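Side-chain contact in muconate lactonizing enzyme (Corynebacterium glutamicum, PDB 3I4K), which belongs to the enolase superfamily and binds a magnesium ion at the mouth of its barrel domain: residues 198-203 and 249-254. Sequence-based numbering, arbitrary orientation.
Sequences RIDINA and MADESV. With MG (magnesium ion), chain J.
Asp200 OD1 is approached from two directions: the metal-bound water, its O 2.7 Å from Asp200 OD1, is placed to donate to it, and the backbone N of Asn202 lies 3.0 Å from Asp200 OD1. The N-H closes an Asx turn just past the end of strand 196-200, reaching OD1 from above the carboxylate plane, 42° out of it. OD2 of the same carboxylate binds the metal, 2.3 Å from the magnesium ion, and takes a weak hydrogen bond from Lys169. From the other segment Asp251 OD2 comes in at 2.0 Å from the magnesium ion. With CG anti to the backbone N, each aspartate carries its carboxylate to the ion, and each binds it through one oxygen, OD2. Asp200 OD2 and Asp251 OD2 stand 4.3 Å apart, two like charges that the metal between them presumably offsets. Asp251 also forms a salt bridge through OD1 to Lys278, while its OD2 accepts from Lys275; Glu226 supplies another metal-binding carboxylate.

Glu252 joins this site at second hand. Its carboxylate lies beside the metal water without binding the ion itself. Glu252 CG rests 3.9 Å from Ala203 CB, and the bend at chi2 beyond it turns the carboxylate toward Asn202 and the metal water. Asn202 crosses Glu252 at about a right angle, with the amide and carboxylate planes turned 64° apart. Asp200 ends strand 196-200, and Asp251 comes directly after strand 247-250; these strands flank strand 224-226, parallel to it, one on each side. Acidic metal ligands gathered at the C-terminal ends of successive barrel strands are the hallmark of the enolase-superfamily magnesium site.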
loop_
_atom_site.group_PDB
_atom_site.type_symbol
_atom_site.label_atom_id
_atom_site.label_comp_id
_atom_site.label_asym_id
_atom_site.label_seq_id
_atom_site.Cartn_x
_atom_site.Cartn_y
_atom_site.Cartn_z
ATOM N N ARG A 198 -23.710 -16.912 -0.127
ATOM C CA ARG A 198 -22.317 -17.349 -0.182
ATOM C C ARG A 198 -22.128 -18.407 0.901
ATOM O O ARG A 198 -22.906 -18.457 1.857
ATOM C CB ARG A 198 -21.347 -16.201 0.131
ATOM C CG ARG A 198 -21.512 -14.946 -0.693
ATOM C CD ARG A 198 -22.588 -14.066 -0.102
ATOM N NE ARG A 198 -22.750 -12.840 -0.868
ATOM C CZ ARG A 198 -21.961 -11.783 -0.756
ATOM N NH1 ARG A 198 -20.944 -11.795 0.099
ATOM N NH2 ARG A 198 -22.200 -10.711 -1.497
ATOM N N ILE A 199 -21.111 -19.256 0.742
ATOM C CA ILE A 199 -20.802 -20.265 1.748
ATOM C C ILE A 199 -19.335 -20.141 2.150
ATOM O O ILE A 199 -18.569 -19.396 1.529
ATOM C CB ILE A 199 -21.107 -21.703 1.258
ATOM C CG1 ILE A 199 -20.312 -22.026 -0.006
ATOM C CG2 ILE A 199 -22.593 -21.866 1.028
ATOM C CD1 ILE A 199 -18.927 -22.566 0.283
ATOM N N ASP A 200 -18.957 -20.846 3.209
ATOM C CA ASP A 200 -17.588 -20.828 3.712
ATOM C C ASP A 200 -17.400 -22.128 4.491
ATOM O O ASP A 200 -18.104 -22.372 5.476
ATOM C CB ASP A 200 -17.378 -19.613 4.626
ATOM C CG ASP A 200 -15.947 -19.492 5.123
ATOM O OD1 ASP A 200 -15.132 -20.364 4.770
ATOM O OD2 ASP A 200 -15.627 -18.533 5.868
ATOM N N ILE A 201 -16.469 -22.965 4.038
ATOM C CA ILE A 201 -16.219 -24.244 4.686
ATOM C C ILE A 201 -14.947 -24.244 5.522
ATOM O O ILE A 201 -14.533 -25.282 6.049
ATOM C CB ILE A 201 -16.139 -25.365 3.644
ATOM C CG1 ILE A 201 -17.150 -25.083 2.530
ATOM C CG2 ILE A 201 -16.488 -26.717 4.296
ATOM C CD1 ILE A 201 -17.212 -26.150 1.469
ATOM N N ASN A 202 -14.328 -23.076 5.649
ATOM C CA ASN A 202 -13.108 -22.958 6.433
ATOM C C ASN A 202 -12.079 -24.051 6.149
ATOM O O ASN A 202 -11.521 -24.649 7.064
ATOM C CB ASN A 202 -13.455 -22.932 7.925
ATOM C CG ASN A 202 -13.915 -21.562 8.389
ATOM O OD1 ASN A 202 -13.122 -20.615 8.444
ATOM N ND2 ASN A 202 -15.197 -21.443 8.713
ATOM N N ALA A 203 -11.835 -24.301 4.863
ATOM C CA ALA A 203 -10.850 -25.278 4.416
ATOM C C ALA A 203 -11.048 -26.689 4.945
ATOM O O ALA A 203 -10.114 -27.484 4.902
ATOM C CB ALA A 203 -9.445 -24.799 4.785
HETATM N N MSE A 249 -13.631 -17.229 -2.988
HETATM C CA MSE A 249 -13.034 -16.174 -2.173
HETATM C C MSE A 249 -11.978 -16.843 -1.296
HETATM O O MSE A 249 -12.264 -17.833 -0.611
HETATM C CB MSE A 249 -14.083 -15.464 -1.294
HETATM C CG MSE A 249 -13.464 -14.507 -0.259
HETATM SE SE MSE A 249 -14.634 -13.045 0.295
HETATM C CE MSE A 249 -15.735 -14.033 1.571
ATOM N N ALA A 250 -10.756 -16.321 -1.339
ATOM C CA ALA A 250 -9.665 -16.886 -0.555
ATOM C C ALA A 250 -9.645 -16.232 0.817
ATOM O O ALA A 250 -9.764 -15.013 0.928
ATOM C CB ALA A 250 -8.324 -16.657 -1.269
ATOM N N ASP A 251 -9.517 -17.051 1.856
ATOM C CA ASP A 251 -9.465 -16.561 3.221
ATOM C C ASP A 251 -8.218 -17.123 3.892
ATOM O O ASP A 251 -7.210 -16.435 3.978
ATOM C CB ASP A 251 -10.728 -16.976 3.988
ATOM C CG ASP A 251 -10.844 -16.293 5.346
ATOM O OD1 ASP A 251 -9.887 -15.595 5.756
ATOM O OD2 ASP A 251 -11.895 -16.472 6.002
ATOM N N GLU A 252 -8.255 -18.377 4.349
ATOM C CA GLU A 252 -7.060 -18.921 4.991
ATOM C C GLU A 252 -5.875 -18.998 4.038
ATOM O O GLU A 252 -4.735 -19.052 4.483
ATOM C CB GLU A 252 -7.305 -20.298 5.637
ATOM C CG GLU A 252 -8.597 -21.002 5.279
ATOM C CD GLU A 252 -9.821 -20.460 5.998
ATOM O OE1 GLU A 252 -10.190 -20.967 7.081
ATOM O OE2 GLU A 252 -10.426 -19.521 5.465
ATOM N N SER A 253 -6.130 -19.007 2.731
ATOM C CA SER A 253 -5.036 -19.045 1.766
ATOM C C SER A 253 -4.286 -17.713 1.703
ATOM O O SER A 253 -3.149 -17.670 1.235
ATOM C CB SER A 253 -5.547 -19.357 0.351
ATOM O OG SER A 253 -5.966 -20.701 0.220
ATOM N N VAL A 254 -4.907 -16.627 2.158
ATOM C CA VAL A 254 -4.246 -15.323 2.086
ATOM C C VAL A 254 -4.162 -14.539 3.392
ATOM O O VAL A 254 -5.138 -13.945 3.823
ATOM C CB VAL A 254 -4.929 -14.388 1.033
ATOM C CG1 VAL A 254 -4.229 -13.015 1.013
ATOM C CG2 VAL A 254 -4.879 -15.025 -0.361
HETATM MG MG MG J . -13.685 -17.391 6.158
HETATM O O HOH W 1 -12.807 -19.121 5.366
#